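PDB 1O63: ATP phosphoribosyltransferase from Thermotoga maritima, which probably catalyses the first step of histidine biosynthesis, the condensation of ATP with 5-phosphoribose 1-diphosphate to give N'-(5'-phosphoribosyl)-ATP and diphosphate. Local coordinates for residues A[3-8]-A[18-23]; A[32-35]-A[40-43]; A[172-177]-A[190-195]. One frame throughout, in Å; residues are numbered along the deposited sequence. Where two conformers were deposited one is given.

Contact 1 (A[3-8]-A[18-23]); sequences LKLAIP and TYLKKT
L5 is the first residue of 3-8 to meet the helix, and it does so through one methyl group. Its side chain and that of L20 reach toward each other tip to tip, with L5 CD2 3.7 Å from L20 CD2. The same L5 methyl also lies 3.8 Å from L20 CD1, so it sits against the fork of the opposing leucine. Two residues on, I7 points its CB to the same side of the strand and brings CD1 to 4.2 Å from L20 CD1, a looser touch. L20 thus serves both strand residues, one methyl shared with L5 and I7 and the other turned to L5. Its CG stands opposite the carbonyl carbon (chi1 -57°), which directs the two branches from the helix onto the strand. The contact is wholly apolar and buried, and its area is small because a single helix side chain carries it. One turn along, the hydroxyl of T23 bends back onto the helix: T23 OG1 donates to L20 O at 2.9 Å, approaching at 119° to the C=O bond and tilted 25° from the carbonyl plane. This gives L20 O a side-chain donor; the backbone hydrogen bonds from T23 N to Y19 O and L20 O are both weak. L20 also packs on C42 of strand 40-45, while I7 reaches F63 of strand 61-65. The first strand and first helix of an alpha/beta domain meet here, a helix laid on a sheet with parallel central strands as in the type 2 periplasmic-binding-protein fold of the HisG family.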
loop_
_atom_site.group_PDB
_atom_site.type_symbol
_atom_site.label_atom_id
_atom_site.label_comp_id
_atom_site.label_asym_id
_atom_site.label_seq_id
_atom_site.Cartn_x
_atom_site.Cartn_y
_atom_site.Cartn_z
ATOM N N LEU A 3 19.575 -19.819 -7.484
ATOM C CA LEU A 3 18.887 -18.611 -7.971
ATOM C C LEU A 3 17.920 -18.057 -6.936
ATOM O O LEU A 3 17.245 -18.806 -6.236
ATOM C CB LEU A 3 18.156 -18.913 -9.269
ATOM C CG LEU A 3 19.061 -19.215 -10.488
ATOM C CD1 LEU A 3 18.209 -19.511 -11.687
ATOM C CD2 LEU A 3 19.994 -18.016 -10.747
ATOM N N LYS A 4 17.857 -16.738 -6.821
ATOM C CA LYS A 4 16.914 -16.124 -5.872
ATOM C C LYS A 4 15.824 -15.412 -6.673
ATOM O O LYS A 4 16.182 -14.570 -7.500
ATOM C CB LYS A 4 17.649 -15.093 -4.999
ATOM C CG LYS A 4 18.352 -15.758 -3.798
ATOM C CD LYS A 4 19.789 -15.243 -3.719
ATOM C CE LYS A 4 20.572 -15.996 -2.650
ATOM N NZ LYS A 4 20.463 -15.335 -1.314
ATOM N N LEU A 5 14.570 -15.784 -6.441
ATOM C CA LEU A 5 13.460 -15.170 -7.185
ATOM C C LEU A 5 12.617 -14.264 -6.283
ATOM O O LEU A 5 12.375 -14.613 -5.113
ATOM C CB LEU A 5 12.582 -16.262 -7.796
ATOM C CG LEU A 5 12.941 -16.774 -9.187
ATOM C CD1 LEU A 5 14.392 -17.170 -9.305
ATOM C CD2 LEU A 5 12.038 -17.946 -9.579
ATOM N N ALA A 6 12.199 -13.107 -6.826
ATOM C CA ALA A 6 11.330 -12.195 -6.056
ATOM C C ALA A 6 9.916 -12.360 -6.663
ATOM O O ALA A 6 9.731 -12.015 -7.818
ATOM C CB ALA A 6 11.803 -10.755 -6.236
ATOM N N ILE A 7 9.025 -12.973 -5.930
ATOM C CA ILE A 7 7.688 -13.336 -6.370
ATOM C C ILE A 7 6.631 -12.400 -5.770
ATOM O O ILE A 7 6.651 -12.092 -4.569
ATOM C CB ILE A 7 7.374 -14.783 -5.966
ATOM C CG1 ILE A 7 8.507 -15.763 -6.263
ATOM C CG2 ILE A 7 6.059 -15.259 -6.574
ATOM C CD1 ILE A 7 9.100 -15.747 -7.644
ATOM N N PRO A 8 5.794 -11.854 -6.610
ATOM C CA PRO A 8 4.757 -10.906 -6.229
ATOM C C PRO A 8 3.561 -11.550 -5.557
ATOM O O PRO A 8 2.883 -12.401 -6.154
ATOM C CB PRO A 8 4.334 -10.315 -7.586
ATOM C CG PRO A 8 4.486 -11.492 -8.519
ATOM C CD PRO A 8 5.755 -12.181 -8.075
ATOM N N THR A 18 2.676 -21.270 -10.294
ATOM C CA THR A 18 2.370 -22.400 -11.206
ATOM C C THR A 18 3.394 -22.527 -12.298
ATOM O O THR A 18 3.830 -23.661 -12.642
ATOM C CB THR A 18 0.937 -22.249 -11.746
ATOM O OG1 THR A 18 0.059 -22.561 -10.636
ATOM C CG2 THR A 18 0.627 -23.185 -12.889
ATOM N N TYR A 19 3.926 -21.417 -12.832
ATOM C CA TYR A 19 4.981 -21.517 -13.846
ATOM C C TYR A 19 6.198 -22.262 -13.273
ATOM O O TYR A 19 6.757 -23.144 -13.937
ATOM C CB TYR A 19 5.468 -20.201 -14.402
ATOM C CG TYR A 19 4.488 -19.266 -15.053
ATOM C CD1 TYR A 19 3.513 -19.698 -15.931
ATOM C CD2 TYR A 19 4.564 -17.893 -14.791
ATOM C CE1 TYR A 19 2.610 -18.817 -16.509
ATOM C CE2 TYR A 19 3.675 -17.015 -15.378
ATOM C CZ TYR A 19 2.711 -17.467 -16.232
ATOM O OH TYR A 19 1.841 -16.553 -16.796
ATOM N N LEU A 20 6.657 -21.837 -12.106
ATOM C CA LEU A 20 7.831 -22.473 -11.496
ATOM C C LEU A 20 7.564 -23.949 -11.227
ATOM O O LEU A 20 8.470 -24.779 -11.341
ATOM C CB LEU A 20 8.130 -21.783 -10.151
ATOM C CG LEU A 20 8.376 -20.272 -10.209
ATOM C CD1 LEU A 20 8.841 -19.784 -8.834
ATOM C CD2 LEU A 20 9.422 -19.948 -11.273
ATOM N N LYS A 21 6.362 -24.251 -10.744
ATOM C CA LYS A 21 5.959 -25.643 -10.513
ATOM C C LYS A 21 6.116 -26.446 -11.793
ATOM O O LYS A 21 6.829 -27.458 -11.800
ATOM C CB LYS A 21 4.529 -25.706 -9.967
ATOM C CG LYS A 21 4.071 -27.114 -9.595
ATOM C CD LYS A 21 2.556 -27.198 -9.433
ATOM C CE LYS A 21 2.133 -28.632 -9.110
ATOM N NZ LYS A 21 0.652 -28.799 -9.123
ATOM N N LYS A 22 5.704 -25.903 -12.949
ATOM C CA LYS A 22 5.871 -26.642 -14.200
ATOM C C LYS A 22 7.277 -26.646 -14.760
ATOM O O LYS A 22 7.552 -27.458 -15.665
ATOM C CB LYS A 22 4.898 -26.169 -15.281
ATOM C CG LYS A 22 3.438 -26.175 -14.777
ATOM C CD LYS A 22 2.554 -25.636 -15.881
ATOM C CE LYS A 22 1.077 -25.791 -15.593
ATOM N NZ LYS A 22 0.285 -25.090 -16.666
ATOM N N THR A 23 8.186 -25.780 -14.313
ATOM C CA THR A 23 9.559 -25.833 -14.760
ATOM C C THR A 23 10.353 -26.908 -14.013
ATOM O O THR A 23 11.420 -27.313 -14.480
ATOM C CB THR A 23 10.328 -24.504 -14.647
ATOM O OG1 THR A 23 10.638 -24.264 -13.268
ATOM C CG2 THR A 23 9.504 -23.359 -15.211
#

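Contact 2 (A[32-35]-A[40-43]); sequences SILR and IVCF
L34 CD1 touches two residues of 40-43 at once, V41 CG1 at 3.4 Å and F43 CD2 at 3.5 Å. The first is tighter than ordinary carbon contact; at the second the methyl meets the ring obliquely. L34 lies alongside F43 with both side chains pointing the same way, and with CG opposite the backbone N (chi1 -176°) its branch extends over to V41. Beneath these side chains the backbones form an antiparallel beta hairpin of strands 34-37 and 40-45, with L34 and F43 a non-hydrogen-bonded pair and R35 and C42 the hydrogen-bonded pair next to it. R35 N donates to C42 O at 2.9 Å, and C42 N returns a bond of 2.6 Å to R35 O, nearly straight at 172°. On the sheet face carrying R35 and C42, R35 CB packs 4.0 Å from C42 CB. The arginine chain then bends at chi2 (-65°) and leads away from the partner strand, where R35 NH1 forms a salt bridge with E30. C42 also packs on I7 and F27. On the face of L34, F43 packs on A140 of the second subunit, and I33, in the loop before the strand, on E135 of that subunit.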
loop_
_atom_site.group_PDB
_atom_site.type_symbol
_atom_site.label_atom_id
_atom_site.label_comp_id
_atom_site.label_asym_id
_atom_site.label_seq_id
_atom_site.Cartn_x
_atom_site.Cartn_y
_atom_site.Cartn_z
ATOM N N SER A 32 5.339 -17.975 4.788
ATOM C CA SER A 32 4.577 -16.913 4.136
ATOM C C SER A 32 5.514 -16.055 3.267
ATOM O O SER A 32 5.175 -15.704 2.153
ATOM C CB SER A 32 3.945 -16.001 5.192
ATOM O OG SER A 32 3.020 -15.106 4.641
ATOM N N ILE A 33 6.719 -15.778 3.785
ATOM C CA ILE A 33 7.644 -14.927 3.068
ATOM C C ILE A 33 8.772 -15.631 2.353
ATOM O O ILE A 33 9.493 -14.953 1.590
ATOM C CB ILE A 33 8.240 -13.863 4.026
ATOM C CG1 ILE A 33 9.123 -14.573 5.050
ATOM C CG2 ILE A 33 7.118 -13.070 4.711
ATOM C CD1 ILE A 33 9.829 -13.671 6.029
ATOM N N LEU A 34 9.027 -16.912 2.589
ATOM C CA LEU A 34 10.201 -17.553 1.955
ATOM C C LEU A 34 9.962 -19.003 1.581
ATOM O O LEU A 34 9.551 -19.780 2.450
ATOM C CB LEU A 34 11.367 -17.498 2.963
ATOM C CG LEU A 34 12.709 -18.036 2.461
ATOM C CD1 LEU A 34 13.301 -17.047 1.451
ATOM C CD2 LEU A 34 13.668 -18.234 3.624
ATOM N N ARG A 35 10.148 -19.359 0.309
ATOM C CA ARG A 35 9.962 -20.725 -0.166
ATOM C C ARG A 35 11.316 -21.231 -0.686
ATOM O O ARG A 35 11.871 -20.603 -1.587
ATOM C CB ARG A 35 8.968 -20.838 -1.317
ATOM C CG ARG A 35 7.762 -19.960 -1.244
ATOM C CD ARG A 35 6.849 -20.277 -0.079
ATOM N NE ARG A 35 5.618 -19.469 -0.192
ATOM C CZ ARG A 35 4.611 -19.838 -0.988
ATOM N NH1 ARG A 35 4.692 -20.989 -1.667
ATOM N NH2 ARG A 35 3.533 -19.093 -1.084
ATOM N N ILE A 40 16.975 -23.085 -5.606
ATOM C CA ILE A 40 16.053 -21.974 -5.746
ATOM C C ILE A 40 15.463 -21.524 -4.418
ATOM O O ILE A 40 14.952 -22.323 -3.630
ATOM C CB ILE A 40 14.902 -22.256 -6.729
ATOM C CG1 ILE A 40 13.987 -21.011 -6.807
ATOM C CG2 ILE A 40 14.095 -23.451 -6.265
ATOM C CD1 ILE A 40 12.776 -21.218 -7.677
ATOM N N VAL A 41 15.521 -20.215 -4.194
ATOM C CA VAL A 41 14.884 -19.602 -3.017
ATOM C C VAL A 41 13.915 -18.533 -3.554
ATOM O O VAL A 41 14.325 -17.729 -4.402
ATOM C CB VAL A 41 15.927 -18.935 -2.126
ATOM C CG1 VAL A 41 15.296 -18.028 -1.076
ATOM C CG2 VAL A 41 16.805 -19.983 -1.446
ATOM N N CYS A 42 12.671 -18.577 -3.088
ATOM C CA CYS A 42 11.713 -17.560 -3.517
ATOM C C CYS A 42 11.430 -16.598 -2.360
ATOM O O CYS A 42 11.012 -17.048 -1.299
ATOM C CB CYS A 42 10.378 -18.196 -3.951
ATOM S SG CYS A 42 10.462 -19.045 -5.541
ATOM N N PHE A 43 11.647 -15.307 -2.622
ATOM C CA PHE A 43 11.227 -14.281 -1.658
ATOM C C PHE A 43 9.787 -13.876 -2.040
ATOM O O PHE A 43 9.579 -13.479 -3.190
ATOM C CB PHE A 43 12.173 -13.101 -1.748
ATOM C CG PHE A 43 13.617 -13.416 -1.441
ATOM C CD1 PHE A 43 14.626 -12.963 -2.293
ATOM C CD2 PHE A 43 13.980 -14.092 -0.311
ATOM C CE1 PHE A 43 15.953 -13.231 -1.972
ATOM C CE2 PHE A 43 15.295 -14.349 0.030
ATOM C CZ PHE A 43 16.298 -13.933 -0.849
#

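Contact 3 (A[172-177]-A[190-195]); sequences THVVVN and SFLEKL
L192 has its CG opposite the carbonyl carbon (chi1 -64°) and CD1 extended (chi2 178°), while V176 has CG1 anti to the backbone N (chi1 174°), which leaves CG2 aimed at the helix; these torsions bring the two side chains tip to tip. They join the last long strand, 161-176, to the C-terminal helix 185-204, which lies against the sheet of the binding-protein-like alpha/beta domain of HisG. The residues between the segments are almost all helical, so the chain leaves the strand and returns over the sheet in helical form. L192 carries the contact from the helix side: L192 CD1 reaches V176 and L192 CD2 faces V174, so the two branches straddle neighbouring inward-facing valines on the strand. V174 and V176, two residues apart, both direct CB toward the helix. P79 touches V174 and L192 alike and lies against the same apolar layer. One turn on, L195 also points inward but only approaches, with L195 CD2 4.8 Å from V174 CG2, and it packs on F63 and Y19 instead. Where the strand ends, N177 is the N-cap of helix 178-183, its OD1 accepting V179 N and its ND2 donating to A59 O. The closest touch between strand and helix is V176 CG2 to L192 CD1 at 4.0 Å; V174 CG2 to L192 CD2 is longer, at 4.4 Å.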
loop_
_atom_site.group_PDB
_atom_site.type_symbol
_atom_site.label_atom_id
_atom_site.label_comp_id
_atom_site.label_asym_id
_atom_site.label_seq_id
_atom_site.Cartn_x
_atom_site.Cartn_y
_atom_site.Cartn_z
ATOM N N THR A 172 1.751 -9.871 -16.722
ATOM C CA THR A 172 2.888 -10.245 -15.880
ATOM C C THR A 172 4.154 -10.026 -16.701
ATOM O O THR A 172 4.121 -10.232 -17.913
ATOM C CB THR A 172 2.779 -11.732 -15.506
ATOM O OG1 THR A 172 1.491 -11.894 -14.875
ATOM C CG2 THR A 172 3.877 -12.184 -14.575
ATOM N N HIS A 173 5.237 -9.585 -16.053
ATOM C CA HIS A 173 6.497 -9.400 -16.788
ATOM C C HIS A 173 7.596 -10.156 -15.986
ATOM O O HIS A 173 7.415 -10.237 -14.778
ATOM C CB HIS A 173 6.902 -7.931 -16.802
ATOM C CG HIS A 173 5.960 -7.013 -17.519
ATOM N ND1 HIS A 173 6.166 -6.575 -18.789
ATOM C CD2 HIS A 173 4.773 -6.481 -17.113
ATOM C CE1 HIS A 173 5.130 -5.800 -19.164
ATOM N NE2 HIS A 173 4.282 -5.734 -18.152
ATOM N N VAL A 174 8.595 -10.664 -16.655
ATOM C CA VAL A 174 9.767 -11.235 -15.959
ATOM C C VAL A 174 10.900 -10.210 -16.048
ATOM O O VAL A 174 11.113 -9.596 -17.110
ATOM C CB VAL A 174 10.179 -12.590 -16.478
ATOM C CG1 VAL A 174 10.361 -12.578 -17.993
ATOM C CG2 VAL A 174 11.500 -13.067 -15.826
ATOM N N VAL A 175 11.566 -9.949 -14.921
ATOM C CA VAL A 175 12.603 -8.931 -14.849
ATOM C C VAL A 175 13.854 -9.532 -14.207
ATOM O O VAL A 175 13.727 -10.389 -13.324
ATOM C CB VAL A 175 12.195 -7.679 -14.078
ATOM C CG1 VAL A 175 11.359 -6.756 -14.965
ATOM C CG2 VAL A 175 11.464 -7.995 -12.779
ATOM N N VAL A 176 15.026 -9.152 -14.699
ATOM C CA VAL A 176 16.261 -9.784 -14.221
ATOM C C VAL A 176 17.225 -8.724 -13.698
ATOM O O VAL A 176 17.430 -7.700 -14.339
ATOM C CB VAL A 176 16.946 -10.577 -15.351
ATOM C CG1 VAL A 176 18.310 -11.125 -14.948
ATOM C CG2 VAL A 176 16.100 -11.783 -15.817
ATOM N N ASN A 177 17.864 -9.011 -12.572
ATOM C CA ASN A 177 18.929 -8.119 -12.058
ATOM C C ASN A 177 20.098 -8.184 -13.038
ATOM O O ASN A 177 20.631 -9.252 -13.336
ATOM C CB ASN A 177 19.324 -8.646 -10.681
ATOM C CG ASN A 177 20.538 -8.024 -10.040
ATOM O OD1 ASN A 177 21.069 -7.012 -10.489
ATOM N ND2 ASN A 177 20.978 -8.643 -8.949
ATOM N N SER A 190 19.882 -20.424 -18.820
ATOM C CA SER A 190 19.298 -21.752 -18.874
ATOM C C SER A 190 17.954 -21.825 -18.173
ATOM O O SER A 190 16.987 -22.445 -18.647
ATOM C CB SER A 190 20.258 -22.772 -18.235
ATOM O OG SER A 190 19.629 -24.040 -18.204
ATOM N N PHE A 191 17.878 -21.244 -16.965
ATOM C CA PHE A 191 16.589 -21.235 -16.257
ATOM C C PHE A 191 15.564 -20.458 -17.082
ATOM O O PHE A 191 14.432 -20.916 -17.272
ATOM C CB PHE A 191 16.754 -20.638 -14.852
ATOM C CG PHE A 191 15.441 -20.434 -14.142
ATOM C CD1 PHE A 191 14.817 -21.486 -13.506
ATOM C CD2 PHE A 191 14.831 -19.195 -14.136
ATOM C CE1 PHE A 191 13.599 -21.314 -12.870
ATOM C CE2 PHE A 191 13.617 -19.004 -13.494
ATOM C CZ PHE A 191 13.010 -20.066 -12.862
ATOM N N LEU A 192 15.952 -19.327 -17.661
ATOM C CA LEU A 192 15.023 -18.521 -18.466
ATOM C C LEU A 192 14.541 -19.267 -19.706
ATOM O O LEU A 192 13.411 -19.056 -20.169
ATOM C CB LEU A 192 15.654 -17.184 -18.858
ATOM C CG LEU A 192 15.973 -16.241 -17.686
ATOM C CD1 LEU A 192 16.646 -14.968 -18.159
ATOM C CD2 LEU A 192 14.697 -15.938 -16.911
ATOM N N GLU A 193 15.372 -20.144 -20.268
ATOM C CA GLU A 193 14.962 -20.960 -21.405
ATOM C C GLU A 193 13.859 -21.938 -21.008
ATOM O O GLU A 193 12.859 -22.018 -21.709
ATOM C CB GLU A 193 16.123 -21.775 -21.975
ATOM C CG GLU A 193 17.205 -20.997 -22.679
ATOM C CD GLU A 193 18.145 -21.889 -23.471
ATOM O OE1 GLU A 193 17.661 -22.849 -24.111
ATOM O OE2 GLU A 193 19.370 -21.641 -23.446
ATOM N N LYS A 194 14.073 -22.713 -19.953
ATOM C CA LYS A 194 13.049 -23.621 -19.468
ATOM C C LYS A 194 11.747 -22.894 -19.127
ATOM O O LYS A 194 10.654 -23.370 -19.439
ATOM C CB LYS A 194 13.525 -24.363 -18.223
ATOM C CG LYS A 194 14.731 -25.252 -18.427
ATOM C CD LYS A 194 15.079 -25.999 -17.138
ATOM C CE LYS A 194 13.946 -26.912 -16.719
ATOM N NZ LYS A 194 14.443 -28.138 -16.032
ATOM N N LEU A 195 11.863 -21.747 -18.461
ATOM C CA LEU A 195 10.690 -20.985 -18.044
ATOM C C LEU A 195 9.903 -20.440 -19.213
ATOM O O LEU A 195 8.667 -20.583 -19.248
ATOM C CB LEU A 195 11.142 -19.868 -17.097
ATOM C CG LEU A 195 10.067 -18.988 -16.477
ATOM C CD1 LEU A 195 9.212 -19.799 -15.513
ATOM C CD2 LEU A 195 10.725 -17.798 -15.759
#

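All three contacts involve the same sheet; contacts 1 and 3 add a helix packed on it. Contact 1 sits between the others: its centre is about 9 Å from those of contacts 2 and 3, whereas contacts 2 and 3 lie about 17 Å apart between centres, with nearest atoms about 5 Å apart. Strands 4-8 and 40-45 are neighbours, probably hydrogen-bonded through L5 O to F43 N at 2.7 Å and L5 N to V41 O at 2.8 Å. Helices 13-23 and 185-204 meet too, with T23 CG2 3.6 Å from L195 CD1 and L20 CD2 3.9 Å from F191 CZ. L20 CD1 lies 3.7 Å from C42 SG, so L20 links contact 1 to both of the others.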